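Local coordinates for protein heavy metal cation tricomponent efflux pump ZneA(CzcA-like) (Cupriavidus metallidurans, PDB 4K0J) that probably exports zinc ions in exchange for protons, as an inner-membrane heavy-metal efflux pump of the resistance-nodulation-cell division superfamily, at residues S47-Q52 / A123-D128; V76-M82 / T94-K98. One frame throughout, in Å; residues are numbered along the deposited sequence.

Overall arrangement
Contacts 1 and 2 show how one antiparallel sheet can be assembled from a short-range and a long-range pairing. Contact 2 joins the two strands of a hairpin, 79-87 and 90-97, near its open end. Contact 1 lies within the same sheet, where the late segment 123-128 adds to the far side of strand 46-52. Strands 46-52 and 90-97 are neighbours, so the contacts meet directly: Ser47 N lies 2.9 Å from Val95 O, a probable hydrogen bond. Their centres are about 15 Å apart. Helix 62-73 spans both, since its Ile73 packs on Val49 of contact 1 and on Met82 and Val95 of contact 2.

Contact 1 (S47-Q52 / A123-D128); sequences SQVVTQ and AQPSLD
Gln48 and Asp128 meet at the end of the pairing, just past the Val49-Leu127 pair, their side chains crossing at about a right angle and their flat end groups turned 69° apart. Asp128 presents OD1 alongside the aliphatic part of Gln48, 3.3 Å from Gln48 CG. Its CG lies between the backbone N and the carbonyl carbon (chi1 85°), a torsion that carries OD2 over to the backbone N of Gln48. There Asp128 OD2 accepts a hydrogen bond from Gln48 N at 3.1 Å, the donor standing 65° out of the carboxylate plane. Asp128 N in turn donates to Gln48 O at 3.0 Å, so the aspartate uses both backbone and side chain to extend the pairing by one residue. Arg107 of helix 103-113 forms a salt bridge with the same OD2.

Between strand 46-52 and the short strand 126-127, Val50 and Ser126 form a hydrogen-bonded antiparallel pair, and Val49 with Leu127 the non-hydrogen-bonded one beside it. The latter strand closes a beta-alpha-beta-beta-alpha-beta unit with strand order 4-1-3-2, the ferredoxin-like fold of the porter subdomains in RND pumps.

Val49 and Pro125 run next to each other in the same direction, with Val49 CG2 3.8 Å from Pro125 CB. Thr51 flanks the proline ring similarly, Thr51 OG1 being 3.5 Å from Pro125 CB, while Thr51 CG2, the other branch, lies 3.7 Å from Ala123 CB. Ile73 of helix 62-73 packs on Val49, and Leu110 of helix 103-113 on Leu127.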
ATOM      1  N   SER C  47       2.442 -16.784  -4.980  1.00 36.59           N
ATOM      2  CA  SER C  47       2.159 -17.055  -3.581  1.00 39.41           C
ATOM      3  C   SER C  47       1.212 -18.237  -3.473  1.00 38.07           C
ATOM      4  O   SER C  47       0.300 -18.389  -4.290  1.00 48.48           O
ATOM      5  CB  SER C  47       1.554 -15.830  -2.901  1.00 36.80           C
ATOM      6  OG  SER C  47       1.430 -16.043  -1.509  1.00 35.94           O
ATOM      7  N   GLN C  48       1.435 -19.086  -2.476  1.00 37.46           N
ATOM      8  CA  GLN C  48       0.597 -20.269  -2.289  1.00 42.03           C
ATOM      9  C   GLN C  48      -0.078 -20.310  -0.915  1.00 41.90           C
ATOM     10  O   GLN C  48       0.485 -19.861   0.091  1.00 32.89           O
ATOM     11  CB  GLN C  48       1.378 -21.565  -2.569  1.00 32.15           C
ATOM     12  CG  GLN C  48       2.844 -21.523  -2.152  1.00 54.99           C
ATOM     13  CD  GLN C  48       3.535 -22.868  -2.277  1.00 51.09           C
ATOM     14  OE1 GLN C  48       2.910 -23.867  -2.631  1.00 43.88           O
ATOM     15  NE2 GLN C  48       4.834 -22.901  -1.981  1.00 45.55           N
ATOM     16  N   VAL C  49      -1.301 -20.836  -0.898  1.00 40.51           N
ATOM     17  CA  VAL C  49      -2.069 -21.000   0.334  1.00 45.39           C
ATOM     18  C   VAL C  49      -2.090 -22.456   0.798  1.00 42.25           C
ATOM     19  O   VAL C  49      -2.326 -23.372   0.011  1.00 45.65           O
ATOM     20  CB  VAL C  49      -3.517 -20.449   0.200  1.00 45.10           C
ATOM     21  CG1 VAL C  49      -4.081 -20.726  -1.177  1.00 37.08           C
ATOM     22  CG2 VAL C  49      -4.428 -21.035   1.275  1.00 47.03           C
ATOM     23  N   VAL C  50      -1.830 -22.656   2.086  1.00 32.34           N
ATOM     24  CA  VAL C  50      -1.725 -23.990   2.644  1.00 49.97           C
ATOM     25  C   VAL C  50      -2.879 -24.272   3.596  1.00 65.49           C
ATOM     26  O   VAL C  50      -2.959 -23.691   4.682  1.00 69.34           O
ATOM     27  CB  VAL C  50      -0.401 -24.164   3.408  1.00 43.05           C
ATOM     28  CG1 VAL C  50      -0.101 -25.635   3.622  1.00 28.79           C
ATOM     29  CG2 VAL C  50       0.730 -23.493   2.654  1.00 29.49           C
ATOM     30  N   THR C  51      -3.781 -25.156   3.176  1.00 69.85           N
ATOM     31  CA  THR C  51      -4.825 -25.652   4.060  1.00 57.84           C
ATOM     32  C   THR C  51      -4.401 -27.030   4.537  1.00 48.87           C
ATOM     33  O   THR C  51      -4.611 -28.024   3.842  1.00 38.03           O
ATOM     34  CB  THR C  51      -6.190 -25.765   3.351  1.00 53.78           C
ATOM     35  OG1 THR C  51      -6.477 -24.554   2.641  1.00 55.87           O
ATOM     36  CG2 THR C  51      -7.287 -26.015   4.368  1.00 46.40           C
ATOM     37  N   GLN C  52      -3.792 -27.086   5.717  1.00 51.11           N
ATOM     38  CA  GLN C  52      -3.255 -28.336   6.243  1.00 54.68           C
ATOM     39  C   GLN C  52      -4.182 -29.010   7.249  1.00 63.84           C
ATOM     40  O   GLN C  52      -4.519 -28.432   8.277  1.00 77.31           O
ATOM     41  CB  GLN C  52      -1.889 -28.100   6.885  1.00 52.59           C
ATOM     42  CG  GLN C  52      -1.417 -29.245   7.761  1.00 59.32           C
ATOM     43  CD  GLN C  52       0.005 -29.064   8.251  1.00 71.68           C
ATOM     44  OE1 GLN C  52       0.751 -28.235   7.732  1.00 76.10           O
ATOM     45  NE2 GLN C  52       0.388 -29.844   9.254  1.00 76.72           N
ATOM     46  N   ALA C 123     -12.069 -25.301   7.863  1.00 54.86           N
ATOM     47  CA  ALA C 123     -10.680 -25.355   7.421  1.00 50.20           C
ATOM     48  C   ALA C 123      -9.922 -24.095   7.823  1.00 59.06           C
ATOM     49  O   ALA C 123     -10.519 -23.037   8.040  1.00 61.63           O
ATOM     50  CB  ALA C 123     -10.604 -25.559   5.925  1.00 40.43           C
ATOM     51  N   GLN C 124      -8.603 -24.213   7.915  1.00 54.33           N
ATOM     52  CA  GLN C 124      -7.762 -23.109   8.364  1.00 54.55           C
ATOM     53  C   GLN C 124      -6.650 -22.765   7.362  1.00 62.14           C
ATOM     54  O   GLN C 124      -5.477 -23.060   7.602  1.00 60.93           O
ATOM     55  CB  GLN C 124      -7.175 -23.423   9.748  1.00 55.63           C
ATOM     56  CG  GLN C 124      -6.662 -24.863   9.929  1.00 61.23           C
ATOM     57  CD  GLN C 124      -7.738 -25.840  10.397  1.00 64.08           C
ATOM     58  OE1 GLN C 124      -8.932 -25.535  10.366  1.00 57.54           O
ATOM     59  NE2 GLN C 124      -7.311 -27.020  10.839  1.00 62.40           N
ATOM     60  N   PRO C 125      -7.017 -22.124   6.238  1.00 73.49           N
ATOM     61  CA  PRO C 125      -6.066 -21.818   5.158  1.00 80.89           C
ATOM     62  C   PRO C 125      -5.084 -20.701   5.508  1.00 84.52           C
ATOM     63  O   PRO C 125      -5.497 -19.607   5.894  1.00 89.10           O
ATOM     64  CB  PRO C 125      -6.975 -21.380   4.006  1.00 86.43           C
ATOM     65  CG  PRO C 125      -8.189 -20.838   4.675  1.00 84.69           C
ATOM     66  CD  PRO C 125      -8.382 -21.667   5.917  1.00 78.03           C
ATOM     67  N   SER C 126      -3.794 -20.984   5.352  1.00 78.83           N
ATOM     68  CA  SER C 126      -2.741 -20.035   5.704  1.00 61.98           C
ATOM     69  C   SER C 126      -1.960 -19.575   4.472  1.00 62.39           C
ATOM     70  O   SER C 126      -2.188 -20.062   3.367  1.00 69.60           O
ATOM     71  CB  SER C 126      -1.798 -20.670   6.728  1.00 47.09           C
ATOM     72  OG  SER C 126      -0.519 -20.063   6.703  1.00 48.78           O
ATOM     73  N   LEU C 127      -1.040 -18.634   4.662  1.00 54.69           N
ATOM     74  CA  LEU C 127      -0.206 -18.163   3.564  1.00 43.90           C
ATOM     75  C   LEU C 127       1.242 -18.605   3.743  1.00 39.55           C
ATOM     76  O   LEU C 127       1.804 -18.496   4.829  1.00 45.11           O
ATOM     77  CB  LEU C 127      -0.278 -16.645   3.451  1.00 37.24           C
ATOM     78  CG  LEU C 127      -0.342 -16.116   2.020  1.00 37.82           C
ATOM     79  CD1 LEU C 127      -1.578 -16.647   1.335  1.00 37.75           C
ATOM     80  CD2 LEU C 127      -0.354 -14.603   2.018  1.00 54.16           C
ATOM     81  N   ASP C 128       1.841 -19.115   2.672  1.00 38.84           N
ATOM     82  CA  ASP C 128       3.235 -19.545   2.707  1.00 38.70           C
ATOM     83  C   ASP C 128       4.149 -18.325   2.859  1.00 30.44           C
ATOM     84  O   ASP C 128       3.741 -17.211   2.552  1.00 31.64           O
ATOM     85  CB  ASP C 128       3.584 -20.340   1.440  1.00 43.50           C
ATOM     86  CG  ASP C 128       3.974 -19.446   0.269  1.00 59.11           C
ATOM     87  OD1 ASP C 128       5.007 -19.727  -0.378  1.00 73.30           O
ATOM     88  OD2 ASP C 128       3.248 -18.471  -0.019  1.00 55.25           O
TER

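Contact 2 (V76-M82 / T94-K98); sequences VPGMHVM and TVVFK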
ATOM      1  N   VAL C  76      -9.129 -13.329  -7.653  1.00 55.23           N
ATOM      2  CA  VAL C  76      -8.177 -12.347  -7.141  1.00 61.67           C
ATOM      3  C   VAL C  76      -7.634 -11.505  -8.288  1.00 66.27           C
ATOM      4  O   VAL C  76      -7.360 -12.018  -9.374  1.00 66.43           O
ATOM      5  CB  VAL C  76      -7.001 -12.975  -6.348  1.00 57.81           C
ATOM      6  CG1 VAL C  76      -7.518 -13.739  -5.143  1.00 57.52           C
ATOM      7  CG2 VAL C  76      -6.139 -13.864  -7.240  1.00 54.74           C
ATOM      8  N   PRO C  77      -7.509 -10.194  -8.059  1.00 68.10           N
ATOM      9  CA  PRO C  77      -6.984  -9.292  -9.082  1.00 70.77           C
ATOM     10  C   PRO C  77      -5.531  -9.606  -9.407  1.00 76.74           C
ATOM     11  O   PRO C  77      -4.782 -10.050  -8.537  1.00 72.88           O
ATOM     12  CB  PRO C  77      -7.090  -7.921  -8.418  1.00 66.38           C
ATOM     13  CG  PRO C  77      -7.104  -8.208  -6.961  1.00 57.21           C
ATOM     14  CD  PRO C  77      -7.879  -9.471  -6.832  1.00 63.10           C
ATOM     15  N   GLY C  78      -5.147  -9.387 -10.660  1.00 83.21           N
ATOM     16  CA  GLY C  78      -3.773  -9.579 -11.081  1.00 76.59           C
ATOM     17  C   GLY C  78      -3.367 -11.033 -11.210  1.00 66.10           C
ATOM     18  O   GLY C  78      -2.192 -11.336 -11.399  1.00 64.39           O
ATOM     19  N   MET C  79      -4.335 -11.937 -11.113  1.00 61.41           N
ATOM     20  CA  MET C  79      -4.046 -13.359 -11.241  1.00 59.76           C
ATOM     21  C   MET C  79      -3.650 -13.708 -12.674  1.00 55.94           C
ATOM     22  O   MET C  79      -4.201 -13.160 -13.625  1.00 62.27           O
ATOM     23  CB  MET C  79      -5.257 -14.185 -10.817  1.00 59.45           C
ATOM     24  CG  MET C  79      -4.966 -15.668 -10.682  1.00 64.85           C
ATOM     25  SD  MET C  79      -6.157 -16.704 -11.547  1.00118.33           S
ATOM     26  CE  MET C  79      -5.729 -16.360 -13.252  1.00 62.97           C
ATOM     27  N   HIS C  80      -2.694 -14.619 -12.826  1.00 51.40           N
ATOM     28  CA  HIS C  80      -2.253 -15.049 -14.149  1.00 54.30           C
ATOM     29  C   HIS C  80      -2.458 -16.543 -14.346  1.00 53.08           C
ATOM     30  O   HIS C  80      -3.187 -16.961 -15.238  1.00 55.61           O
ATOM     31  CB  HIS C  80      -0.785 -14.702 -14.371  1.00 66.17           C
ATOM     32  CG  HIS C  80      -0.259 -15.131 -15.704  1.00 80.56           C
ATOM     33  ND1 HIS C  80       0.868 -15.912 -15.844  1.00 81.65           N
ATOM     34  CD2 HIS C  80      -0.707 -14.887 -16.958  1.00 84.33           C
ATOM     35  CE1 HIS C  80       1.093 -16.129 -17.129  1.00 83.48           C
ATOM     36  NE2 HIS C  80       0.153 -15.517 -17.825  1.00 86.72           N
ATOM     37  N   VAL C  81      -1.802 -17.343 -13.513  1.00 57.08           N
ATOM     38  CA  VAL C  81      -1.961 -18.793 -13.561  1.00 60.06           C
ATOM     39  C   VAL C  81      -2.377 -19.315 -12.195  1.00 56.91           C
ATOM     40  O   VAL C  81      -1.798 -18.932 -11.177  1.00 56.27           O
ATOM     41  CB  VAL C  81      -0.658 -19.494 -13.981  1.00 67.74           C
ATOM     42  CG1 VAL C  81      -0.854 -20.997 -14.045  1.00 67.22           C
ATOM     43  CG2 VAL C  81      -0.187 -18.975 -15.322  1.00 78.22           C
ATOM     44  N   MET C  82      -3.383 -20.186 -12.168  1.00 49.83           N
ATOM     45  CA  MET C  82      -3.833 -20.744 -10.900  1.00 45.62           C
ATOM     46  C   MET C  82      -3.806 -22.265 -10.871  1.00 41.99           C
ATOM     47  O   MET C  82      -4.571 -22.920 -11.565  1.00 42.88           O
ATOM     48  CB  MET C  82      -5.229 -20.244 -10.550  1.00 46.15           C
ATOM     49  CG  MET C  82      -5.547 -20.407  -9.084  1.00 43.89           C
ATOM     50  SD  MET C  82      -7.310 -20.535  -8.760  1.00 90.85           S
ATOM     51  CE  MET C  82      -7.272 -20.788  -6.990  1.00110.66           C
ATOM     52  N   THR C  94      -1.437 -22.977  -5.486  1.00 35.11           N
ATOM     53  CA  THR C  94      -0.438 -22.043  -5.987  1.00 43.93           C
ATOM     54  C   THR C  94      -1.083 -21.000  -6.894  1.00 44.93           C
ATOM     55  O   THR C  94      -1.851 -21.344  -7.789  1.00 38.30           O
ATOM     56  CB  THR C  94       0.688 -22.774  -6.751  1.00 34.34           C
ATOM     57  OG1 THR C  94       1.429 -23.595  -5.840  1.00 38.18           O
ATOM     58  CG2 THR C  94       1.637 -21.780  -7.393  1.00 34.83           C
ATOM     59  N   VAL C  95      -0.784 -19.726  -6.646  1.00 47.83           N
ATOM     60  CA  VAL C  95      -1.233 -18.660  -7.536  1.00 50.73           C
ATOM     61  C   VAL C  95      -0.064 -17.825  -8.021  1.00 46.64           C
ATOM     62  O   VAL C  95       0.672 -17.268  -7.214  1.00 43.79           O
ATOM     63  CB  VAL C  95      -2.246 -17.717  -6.863  1.00 54.63           C
ATOM     64  CG1 VAL C  95      -2.479 -16.485  -7.735  1.00 54.76           C
ATOM     65  CG2 VAL C  95      -3.551 -18.440  -6.608  1.00 66.10           C
ATOM     66  N   VAL C  96       0.108 -17.745  -9.337  1.00 40.93           N
ATOM     67  CA  VAL C  96       1.090 -16.843  -9.918  1.00 41.50           C
ATOM     68  C   VAL C  96       0.357 -15.688 -10.593  1.00 43.84           C
ATOM     69  O   VAL C  96      -0.683 -15.885 -11.224  1.00 45.15           O
ATOM     70  CB  VAL C  96       2.062 -17.574 -10.879  1.00 40.99           C
ATOM     71  CG1 VAL C  96       1.633 -19.017 -11.083  1.00 40.20           C
ATOM     72  CG2 VAL C  96       2.180 -16.849 -12.214  1.00 46.68           C
ATOM     73  N   PHE C  97       0.899 -14.483 -10.427  1.00 56.28           N
ATOM     74  CA  PHE C  97       0.239 -13.248 -10.848  1.00 53.95           C
ATOM     75  C   PHE C  97       0.788 -12.691 -12.158  1.00 50.31           C
ATOM     76  O   PHE C  97       1.748 -13.219 -12.718  1.00 47.80           O
ATOM     77  CB  PHE C  97       0.372 -12.183  -9.760  1.00 46.71           C
ATOM     78  CG  PHE C  97      -0.348 -12.520  -8.485  1.00 49.29           C
ATOM     79  CD1 PHE C  97       0.192 -13.418  -7.581  1.00 43.59           C
ATOM     80  CD2 PHE C  97      -1.560 -11.926  -8.184  1.00 53.02           C
ATOM     81  CE1 PHE C  97      -0.469 -13.725  -6.409  1.00 42.92           C
ATOM     82  CE2 PHE C  97      -2.222 -12.228  -7.006  1.00 53.29           C
ATOM     83  CZ  PHE C  97      -1.675 -13.128  -6.119  1.00 44.46           C
ATOM     84  N   LYS C  98       0.162 -11.626 -12.649  1.00 50.50           N
ATOM     85  CA  LYS C  98       0.651 -10.937 -13.838  1.00 54.20           C
ATOM     86  C   LYS C  98       1.858 -10.108 -13.443  1.00 51.79           C
ATOM     87  O   LYS C  98       2.120  -9.929 -12.261  1.00 50.46           O
ATOM     88  CB  LYS C  98      -0.436 -10.040 -14.439  1.00 64.29           C
ATOM     89  CG  LYS C  98      -1.223 -10.669 -15.582  1.00 74.07           C
ATOM     90  CD  LYS C  98      -0.338 -10.916 -16.801  1.00 81.50           C
ATOM     91  CE  LYS C  98      -1.122 -11.552 -17.945  1.00 83.86           C
ATOM     92  NZ  LYS C  98      -0.243 -11.911 -19.096  1.00 81.53           N
TER
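Phe97 lays its ring against the turn that leads into the partner strand, and its atoms meet that turn in sequence. Phe97 CB starts beside the Gly78 carbonyl, 3.2 Å from Gly78 O. With CG anti to its own carbonyl carbon (chi1 -65°), the ring lies beside the peptides of Pro77 and Gly78. Phe97 CD2 passes Gly78 O at 3.3 Å, and Phe97 CE2 comes to 3.7 Å from Pro77 O, both carbonyls lying at the ring edge and near its plane. Further out, CE2 also approaches Val76 CG2 obliquely, while one ring face receives CG1 of Val95, two residues earlier on the same strand, 3.6 Å above the plane and offset toward the rim.

The turn itself, from Val76 to Met79, is of type II, and Gly78 holds the positive phi (74°) of its third position. Gly78 O has a second task as acceptor for Lys98 N at 2.7 Å.

Beyond the turn the register slips by one residue. His80 and Val81 both face Val96, a classic beta bulge in the hairpin: Val96 O accepts from His80 N at 2.9 Å, in the carbonyl plane and on a lone pair, and also from Val81 N, which is tilted 31° from that plane. The bulge turns His80 toward strand 90-97, where Val96 CG2 lies at the ring edge, while the Lys98 chain runs aslant past it, Lys98 CE 3.5 Å from His80 CD2. Met82 CG and Met79 CG meet separate methyls of Val95.

One carbonyl, Val96 O, thus serves two amides at the bulge, and another, Gly78 O, receives Lys98 N; the place of Pro77 O in the plane of the Phe97 ring is compatible with a weak electrostatic attraction to the ring edge.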